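Local coordinates for putative sulfatase yidJ (Bacteroides fragilis, PDB 2QZU), which probably hydrolyses sulfate esters as a metal-dependent arylsulfatase of the sulfatase family, at residues Y177-M182 and Y235-D240. Numbering follows the deposited sequence.
Sequences YHLKPM and YELVPD
L237 packs against Y177, H178 and L179 in a buried, largely apolar contact between two loops of the alkaline-phosphatase-like sulfatase fold. One loop follows the edge strand 168-172 of the main mixed sheet; the other leaves strand 222-228 and leads into helix 240-244. Each presents a tight turn. Y177 to K180 forms a type I turn, closed by K180 N to Y177 O, and an inverse gamma turn has L237 as its middle residue, its E236 O to V238 N bond being weak. At this turn the L237 side chain points toward the 177-182 loop, and a branched leucine suits the place because its two methyls can serve different neighbours. L237 CD1 approaches the Y177 ring obliquely, 3.7 Å from Y177 CD1, while L237 CD2 lies 3.6 Å from L179 CD1. Y177 has CG anti to its own N (chi1 -175°), which brings the ring back to L237, whose side chain crosses it at about a right angle, although the Y177 CB starts out away from the opposite loop. The phenol also suits a subunit boundary: its OH forms a hydrogen bond with G370 O of the second subunit, and P26 of that subunit packs on both Y177 and L237. L179 brings its other methyl, CD2, to 3.9 Å from L237 C, so L179 touches both the side chain and the backbone of L237. H178 combines packing with polarity: ND1 makes a weak hydrogen bond to G234 O, just ahead of 235-240. The buried carbonyl of L237 accepts a hydrogen bond from W199 NE1, and L237 O also lies 3.5 Å from H178 ND1, at the imidazole edge and near the ring plane.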
# COMPACT_ATOMS: atom_id res chain seq x y z
N TYR A 177 5.64 7.91 -0.26
CA TYR A 177 6.06 6.91 -1.24
C TYR A 177 7.56 7.18 -1.40
O TYR A 177 7.99 7.89 -2.31
CB TYR A 177 5.33 7.11 -2.57
CG TYR A 177 5.65 6.03 -3.57
CD1 TYR A 177 5.13 4.74 -3.43
CD2 TYR A 177 6.51 6.28 -4.63
CE1 TYR A 177 5.48 3.72 -4.31
CE2 TYR A 177 6.87 5.27 -5.53
CZ TYR A 177 6.35 3.99 -5.36
OH TYR A 177 6.72 2.99 -6.22
N HIS A 178 8.35 6.60 -0.50
CA HIS A 178 9.80 6.79 -0.45
C HIS A 178 10.62 6.50 -1.71
O HIS A 178 11.69 7.09 -1.90
CB HIS A 178 10.39 5.96 0.69
CG HIS A 178 9.70 6.15 2.00
ND1 HIS A 178 9.39 5.11 2.85
CD2 HIS A 178 9.26 7.28 2.62
CE1 HIS A 178 8.80 5.58 3.93
NE2 HIS A 178 8.71 6.89 3.82
N LEU A 179 10.12 5.61 -2.56
CA LEU A 179 10.82 5.24 -3.78
C LEU A 179 10.77 6.29 -4.89
O LEU A 179 11.54 6.22 -5.85
CB LEU A 179 10.28 3.90 -4.31
CG LEU A 179 10.37 2.72 -3.33
CD1 LEU A 179 9.70 1.50 -3.93
CD2 LEU A 179 11.82 2.44 -2.99
N LYS A 180 9.85 7.24 -4.77
CA LYS A 180 9.73 8.32 -5.75
C LYS A 180 9.22 9.56 -5.02
O LYS A 180 8.10 10.01 -5.25
CB LYS A 180 8.77 7.94 -6.88
CG LYS A 180 8.77 8.95 -8.03
CD LYS A 180 7.67 8.67 -9.05
CE LYS A 180 7.71 9.70 -10.18
NZ LYS A 180 6.59 9.53 -11.14
N PRO A 181 10.05 10.13 -4.14
CA PRO A 181 9.69 11.32 -3.36
C PRO A 181 9.59 12.57 -4.22
O PRO A 181 10.09 12.59 -5.35
CB PRO A 181 10.82 11.41 -2.34
CG PRO A 181 12.00 10.95 -3.14
CD PRO A 181 11.44 9.73 -3.87
N MSE A 182 8.94 13.60 -3.70
CA MSE A 182 8.83 14.86 -4.41
C MSE A 182 9.34 15.98 -3.52
O MSE A 182 9.36 15.85 -2.29
CB MSE A 182 7.39 15.13 -4.88
CG MSE A 182 6.31 14.83 -3.88
SE MSE A 182 6.15 16.18 -2.52
CE MSE A 182 4.50 15.62 -1.71
N TYR A 235 6.76 1.12 4.90
CA TYR A 235 7.86 0.34 5.46
C TYR A 235 8.53 -0.51 4.40
O TYR A 235 9.74 -0.72 4.44
CB TYR A 235 7.39 -0.60 6.59
CG TYR A 235 6.84 0.07 7.84
CD1 TYR A 235 7.52 1.12 8.46
CD2 TYR A 235 5.64 -0.36 8.40
CE1 TYR A 235 7.02 1.72 9.63
CE2 TYR A 235 5.13 0.23 9.55
CZ TYR A 235 5.82 1.26 10.16
OH TYR A 235 5.29 1.84 11.30
N GLU A 236 7.74 -1.00 3.45
CA GLU A 236 8.28 -1.85 2.39
C GLU A 236 8.99 -1.06 1.30
O GLU A 236 9.68 -1.63 0.46
CB GLU A 236 7.16 -2.68 1.75
CG GLU A 236 6.37 -1.94 0.66
CD GLU A 236 5.28 -1.03 1.19
OE1 GLU A 236 5.29 -0.70 2.40
OE2 GLU A 236 4.40 -0.63 0.39
N LEU A 237 8.81 0.26 1.32
CA LEU A 237 9.40 1.12 0.31
C LEU A 237 10.83 1.50 0.68
O LEU A 237 11.14 2.66 1.01
CB LEU A 237 8.52 2.36 0.13
CG LEU A 237 7.06 2.05 -0.21
CD1 LEU A 237 6.27 3.34 -0.22
CD2 LEU A 237 6.96 1.35 -1.56
N VAL A 238 11.71 0.51 0.62
CA VAL A 238 13.12 0.64 0.94
C VAL A 238 13.88 -0.26 -0.03
O VAL A 238 13.39 -1.34 -0.40
CB VAL A 238 13.39 0.22 2.41
CG1 VAL A 238 12.84 -1.18 2.67
CG2 VAL A 238 14.88 0.29 2.71
N PRO A 239 15.07 0.17 -0.49
CA PRO A 239 15.84 -0.66 -1.42
C PRO A 239 16.07 -2.09 -0.94
O PRO A 239 16.27 -2.35 0.25
CB PRO A 239 17.14 0.12 -1.57
CG PRO A 239 16.66 1.55 -1.49
CD PRO A 239 15.72 1.48 -0.30
N ASP A 240 16.03 -3.01 -1.90
CA ASP A 240 16.20 -4.44 -1.63
C ASP A 240 17.46 -4.81 -0.86
O ASP A 240 17.44 -5.74 -0.06
CB ASP A 240 16.16 -5.22 -2.94
CG ASP A 240 14.84 -5.08 -3.66
OD1 ASP A 240 13.79 -5.19 -2.99
OD2 ASP A 240 14.85 -4.85 -4.89